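Local coordinates for protein EDTA monooxygenase (EDTA-degrading bacterium BNC1, PDB 5DQP) that probably acts as a flavin-dependent monooxygenase of the bacterial luciferase-like family, in the bacterial breakdown of EDTA, at residues A42-R47 against I394-V399; P269-T274 against G360-V365. All blocks are in the same frame, centred on the assembly; numbering follows the deposited sequence.

Interaction 1: A42-R47 against I394-V399; sequences AEIARR and IFVDQV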
loop_
_atom_site.group_PDB
_atom_site.type_symbol
_atom_site.label_atom_id
_atom_site.label_comp_id
_atom_site.label_asym_id
_atom_site.label_seq_id
_atom_site.Cartn_x
_atom_site.Cartn_y
_atom_site.Cartn_z
ATOM N N ALA A 42 15.094 -3.814 -7.287
ATOM C CA ALA A 42 15.415 -2.824 -6.264
ATOM C C ALA A 42 16.794 -3.089 -5.671
ATOM O O ALA A 42 17.508 -2.142 -5.330
ATOM C CB ALA A 42 14.337 -2.798 -5.169
ATOM N N GLU A 43 17.179 -4.366 -5.545
ATOM C CA GLU A 43 18.520 -4.711 -5.062
ATOM C C GLU A 43 19.601 -4.341 -6.083
ATOM O O GLU A 43 20.726 -3.999 -5.699
ATOM C CB GLU A 43 18.595 -6.204 -4.719
ATOM C CG GLU A 43 17.954 -6.636 -3.372
ATOM C CD GLU A 43 18.772 -6.271 -2.092
ATOM O OE1 GLU A 43 18.356 -6.707 -0.987
ATOM O OE2 GLU A 43 19.813 -5.561 -2.171
ATOM N N ILE A 44 19.293 -4.398 -7.382
ATOM C CA ILE A 44 20.236 -3.879 -8.370
ATOM C C ILE A 44 20.409 -2.368 -8.204
ATOM O O ILE A 44 21.532 -1.855 -8.200
ATOM C CB ILE A 44 19.788 -4.254 -9.794
ATOM C CG1 ILE A 44 20.024 -5.751 -10.041
ATOM C CG2 ILE A 44 20.500 -3.384 -10.853
ATOM C CD1 ILE A 44 19.267 -6.274 -11.276
ATOM N N ALA A 45 19.305 -1.630 -8.067
ATOM C CA ALA A 45 19.424 -0.186 -7.873
ATOM C C ALA A 45 20.153 0.133 -6.569
ATOM O O ALA A 45 20.953 1.075 -6.506
ATOM C CB ALA A 45 18.034 0.466 -7.906
ATOM N N ARG A 46 19.906 -0.653 -5.520
ATOM C CA ARG A 46 20.600 -0.436 -4.247
ATOM C C ARG A 46 22.108 -0.613 -4.396
ATOM O O ARG A 46 22.893 0.195 -3.880
ATOM C CB ARG A 46 20.057 -1.397 -3.192
ATOM C CG ARG A 46 20.587 -1.168 -1.775
ATOM C CD ARG A 46 20.254 -2.395 -0.914
ATOM N NE ARG A 46 21.115 -2.475 0.248
ATOM C CZ ARG A 46 22.360 -2.938 0.224
ATOM N NH1 ARG A 46 22.898 -3.365 -0.915
ATOM N NH2 ARG A 46 23.068 -2.965 1.348
ATOM N N ARG A 47 22.525 -1.659 -5.115
ATOM C CA ARG A 47 23.947 -1.874 -5.390
ATOM C C ARG A 47 24.566 -0.695 -6.150
ATOM O O ARG A 47 25.726 -0.342 -5.904
ATOM C CB ARG A 47 24.141 -3.184 -6.162
ATOM C CG ARG A 47 25.570 -3.393 -6.684
ATOM C CD ARG A 47 25.748 -4.765 -7.339
ATOM N NE ARG A 47 25.475 -4.753 -8.783
ATOM C CZ ARG A 47 24.489 -5.422 -9.368
ATOM N NH1 ARG A 47 23.671 -6.179 -8.644
ATOM N NH2 ARG A 47 24.328 -5.348 -10.683
ATOM N N ILE A 394 22.522 -3.370 -16.577
ATOM C CA ILE A 394 23.529 -2.754 -17.445
ATOM C C ILE A 394 23.824 -1.326 -17.000
ATOM O O ILE A 394 24.985 -0.909 -16.929
ATOM C CB ILE A 394 23.060 -2.787 -18.913
ATOM C CG1 ILE A 394 22.863 -4.225 -19.382
ATOM C CG2 ILE A 394 24.059 -2.069 -19.836
ATOM C CD1 ILE A 394 24.125 -5.054 -19.345
ATOM N N PHE A 395 22.778 -0.521 -16.780
ATOM C CA PHE A 395 23.013 0.851 -16.346
ATOM C C PHE A 395 23.819 0.881 -15.043
ATOM O O PHE A 395 24.843 1.569 -14.942
ATOM C CB PHE A 395 21.685 1.595 -16.187
ATOM C CG PHE A 395 21.860 3.061 -15.954
ATOM C CD1 PHE A 395 22.112 3.544 -14.679
ATOM C CD2 PHE A 395 21.833 3.953 -17.018
ATOM C CE1 PHE A 395 22.309 4.891 -14.449
ATOM C CE2 PHE A 395 22.014 5.293 -16.808
ATOM C CZ PHE A 395 22.256 5.770 -15.509
ATOM N N VAL A 396 23.404 0.098 -14.049
ATOM C CA VAL A 396 24.091 0.106 -12.756
ATOM C C VAL A 396 25.509 -0.469 -12.862
ATOM O O VAL A 396 26.430 -0.025 -12.164
ATOM C CB VAL A 396 23.257 -0.668 -11.714
ATOM C CG1 VAL A 396 24.146 -1.084 -10.531
ATOM C CG2 VAL A 396 22.053 0.154 -11.242
ATOM N N ASP A 397 25.703 -1.492 -13.691
ATOM C CA ASP A 397 27.022 -2.106 -13.793
ATOM C C ASP A 397 27.999 -1.259 -14.595
ATOM O O ASP A 397 29.205 -1.348 -14.374
ATOM C CB ASP A 397 26.951 -3.474 -14.479
ATOM C CG ASP A 397 26.314 -4.558 -13.617
ATOM O OD1 ASP A 397 26.201 -4.363 -12.380
ATOM O OD2 ASP A 397 25.954 -5.617 -14.204
ATOM N N GLN A 398 27.523 -0.489 -15.567
ATOM C CA GLN A 398 28.441 0.124 -16.518
ATOM C C GLN A 398 28.351 1.639 -16.596
ATOM O O GLN A 398 29.344 2.269 -16.924
ATOM C CB GLN A 398 28.229 -0.486 -17.912
ATOM C CG GLN A 398 28.397 -2.024 -17.853
ATOM C CD GLN A 398 28.159 -2.730 -19.172
ATOM O OE1 GLN A 398 28.630 -2.283 -20.214
ATOM N NE2 GLN A 398 27.446 -3.861 -19.128
ATOM N N VAL A 399 27.210 2.245 -16.304
ATOM C CA VAL A 399 27.133 3.705 -16.331
ATOM C C VAL A 399 27.453 4.296 -14.964
ATOM O O VAL A 399 28.304 5.176 -14.831
ATOM C CB VAL A 399 25.739 4.156 -16.828
ATOM C CG1 VAL A 399 25.599 5.694 -16.723
ATOM C CG2 VAL A 399 25.472 3.661 -18.264
#
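Arg47 and Asp397 form the charged part of this contact. Arg47 NH2 donates to Asp397 OD1 at 2.7 Å, with an N-H...O angle of 160°. The oxygen lies at the edge of the guanidinium, close to its plane. Seen from the acid, the donor arrives on the syn side of OD1, tilted somewhat out of the carboxylate plane. The two planes are 32° apart, so the groups do not lie flat in one layer. The Arg47 chain runs straight through chi2 and then bends at chi3 (91°), which swings the guanidinium toward helix 390-405. Arg47 is exposed and Asp397 partly so, which puts the ion pair toward solvent.

The apolar part is buried beside it. Val396 is directed toward helix 35-47; its two methyls straddle the carbonyl oxygen of Ile44. Val396 CG1 is 3.6 Å from Ile44 O, and Val396 CG2 is 3.7 Å from that same oxygen. Ile44 CG2 meets Val396 CG2 at 3.9 Å. Val396 CG2 also lies 4.3 Å from Ala45 CA.

The two segments are nearly parallel, and their axes come no closer than 9.3 Å. The contact is small: Val396 against Ile44 and Ala45, and one ion pair. Helix 35-47 follows strand 7-11, and helix 390-405 follows strand 380-383. These strands pair in parallel, so the contact joins an early and a late helix where the barrel closes, consistent with the TIM-barrel clan. Glu393 also touches Ile44 and Arg47. On its other flank, helix 390-405 places Phe395 and Val399 on Ile271 of strand 262-271, while Phe395 also reaches Leu369 of helix 362-374.

Interaction 2: P269-T274 against G360-V365; sequences PLIGST and GTPDQV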
loop_
_atom_site.group_PDB
_atom_site.type_symbol
_atom_site.label_atom_id
_atom_site.label_comp_id
_atom_site.label_asym_id
_atom_site.label_seq_id
_atom_site.Cartn_x
_atom_site.Cartn_y
_atom_site.Cartn_z
ATOM N N PRO A 269 17.223 4.743 -21.505
ATOM C CA PRO A 269 18.540 4.422 -22.072
ATOM C C PRO A 269 18.528 3.115 -22.859
ATOM O O PRO A 269 17.996 2.108 -22.385
ATOM C CB PRO A 269 19.428 4.310 -20.827
ATOM C CG PRO A 269 18.499 3.803 -19.785
ATOM C CD PRO A 269 17.133 4.370 -20.082
ATOM N N LEU A 270 19.137 3.107 -24.042
ATOM C CA LEU A 270 19.369 1.890 -24.820
ATOM C C LEU A 270 20.880 1.708 -24.883
ATOM O O LEU A 270 21.562 2.244 -25.766
ATOM C CB LEU A 270 18.759 1.991 -26.213
ATOM C CG LEU A 270 18.618 0.654 -26.933
ATOM C CD1 LEU A 270 17.771 -0.298 -26.082
ATOM C CD2 LEU A 270 17.959 0.880 -28.299
ATOM N N ILE A 271 21.414 0.982 -23.918
ATOM C CA ILE A 271 22.844 0.955 -23.689
ATOM C C ILE A 271 23.400 -0.360 -24.191
ATOM O O ILE A 271 22.938 -1.425 -23.782
ATOM C CB ILE A 271 23.196 1.153 -22.211
ATOM C CG1 ILE A 271 22.719 2.523 -21.762
ATOM C CG2 ILE A 271 24.711 0.986 -22.032
ATOM C CD1 ILE A 271 22.906 2.761 -20.316
ATOM N N GLY A 272 24.380 -0.270 -25.086
ATOM C CA GLY A 272 25.179 -1.412 -25.483
ATOM C C GLY A 272 26.632 -1.108 -25.180
ATOM O O GLY A 272 27.047 0.053 -25.151
ATOM N N SER A 273 27.400 -2.163 -24.924
ATOM C CA SER A 273 28.770 -1.955 -24.484
ATOM C C SER A 273 29.660 -1.453 -25.610
ATOM O O SER A 273 30.687 -0.821 -25.322
ATOM C CB SER A 273 29.318 -3.245 -23.871
ATOM O OG SER A 273 28.924 -4.352 -24.654
ATOM N N THR A 274 29.266 -1.682 -26.869
ATOM C CA THR A 274 29.941 -1.168 -28.057
ATOM C C THR A 274 28.915 -0.665 -29.066
ATOM O O THR A 274 27.709 -0.809 -28.888
ATOM C CB THR A 274 30.813 -2.227 -28.731
ATOM O OG1 THR A 274 30.127 -3.494 -28.719
ATOM C CG2 THR A 274 32.145 -2.337 -28.012
ATOM N N GLY A 360 23.374 4.486 -26.876
ATOM C CA GLY A 360 24.800 4.771 -26.843
ATOM C C GLY A 360 25.543 3.767 -25.990
ATOM O O GLY A 360 24.944 2.879 -25.379
ATOM N N THR A 361 26.872 3.920 -25.960
ATOM C CA THR A 361 27.678 3.130 -25.033
ATOM C C THR A 361 27.601 3.726 -23.626
ATOM O O THR A 361 27.138 4.848 -23.428
ATOM C CB THR A 361 29.139 3.064 -25.490
ATOM O OG1 THR A 361 29.701 4.376 -25.432
ATOM C CG2 THR A 361 29.271 2.471 -26.897
ATOM N N PRO A 362 28.047 2.982 -22.606
ATOM C CA PRO A 362 28.024 3.537 -21.240
ATOM C C PRO A 362 28.700 4.899 -21.131
ATOM O O PRO A 362 28.172 5.809 -20.472
ATOM C CB PRO A 362 28.758 2.452 -20.421
ATOM C CG PRO A 362 28.477 1.182 -21.151
ATOM C CD PRO A 362 28.465 1.567 -22.625
ATOM N N ASP A 363 29.853 5.075 -21.782
ATOM C CA ASP A 363 30.549 6.359 -21.715
ATOM C C ASP A 363 29.744 7.475 -22.368
ATOM O O ASP A 363 29.745 8.607 -21.876
ATOM C CB ASP A 363 31.931 6.250 -22.369
ATOM C CG ASP A 363 32.970 5.633 -21.436
ATOM O OD1 ASP A 363 33.408 6.324 -20.480
ATOM O OD2 ASP A 363 33.343 4.456 -21.653
ATOM N N GLN A 364 29.058 7.178 -23.485
ATOM C CA GLN A 364 28.280 8.205 -24.175
ATOM C C GLN A 364 27.108 8.649 -23.322
ATOM O O GLN A 364 26.781 9.840 -23.259
ATOM C CB GLN A 364 27.786 7.688 -25.537
ATOM C CG GLN A 364 28.871 7.575 -26.620
ATOM C CD GLN A 364 28.415 6.766 -27.838
ATOM O OE1 GLN A 364 27.679 5.779 -27.715
ATOM N NE2 GLN A 364 28.831 7.197 -29.019
ATOM N N VAL A 365 26.469 7.710 -22.635
ATOM C CA VAL A 365 25.359 8.077 -21.765
ATOM C C VAL A 365 25.854 8.903 -20.580
ATOM O O VAL A 365 25.277 9.953 -20.254
ATOM C CB VAL A 365 24.603 6.817 -21.319
ATOM C CG1 VAL A 365 23.572 7.180 -20.211
ATOM C CG2 VAL A 365 23.935 6.174 -22.536
#
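Ile271 presses its branches against two residues of helix 362-374. Its CG2 lies 3.8 Å from Pro362 CD, and the two side chains meet at a slant. CG1 goes the other way, to Val365 CG2 at 3.9 Å, where the side chains cross at about a right angle. With chi1 at -62°, the CG2 branch lies opposite the backbone N, on the side where Pro362 packs. Val365, one turn on from Thr361, points its side chain at the strand.

The backbones run parallel here, with Ile271 bridged to Gly360. Gly360 N donates to Leu270 O at 3.1 Å, and Gly360 O accepts from Gly272 N at 3.2 Å. Strand 358-360 is a short branch pairing on strand 262-271 of the parallel sheet, and it passes directly into its helix.

Thr361 is the N-cap of that helix and forms a capping box with Gln364. Thr361 N donates to Gln364 OE1 at 2.7 Å, in the carbonyl plane and on a lone pair. The return bond from Gln364 N to Thr361 OG1 is weak. The other branch, Thr361 CG2, faces the opposing loop and touches Thr274 C at 3.8 Å. Gly272 O faces both Thr361 CA and Pro362 CD, and receives a CA-H...O contact from Thr361 CA at 3.1 Å.

In the fold
From the N terminus, the chain first passes through 42-47, at the end of helix 35-47. Much later it reaches 269-274, at the end of strand 262-271. Interaction 2 closes the shorter loop, when 360-365 returns to that strand end after 85 residues, more than half of them helix. Interaction 1 closes the longer one, when 394-399 on helix 390-405 meets 42-47. The shorter loop lies wholly within the longer, and the two do not cross. The centres of interactions 1 and 2 are about 14 Å apart. Helix 390-405 joins them through its flank against the strand end, where Ile394 adds to the packing on Ile271 and Gln398 packs on Pro362. An early helix is thus tied to the late part of the barrel.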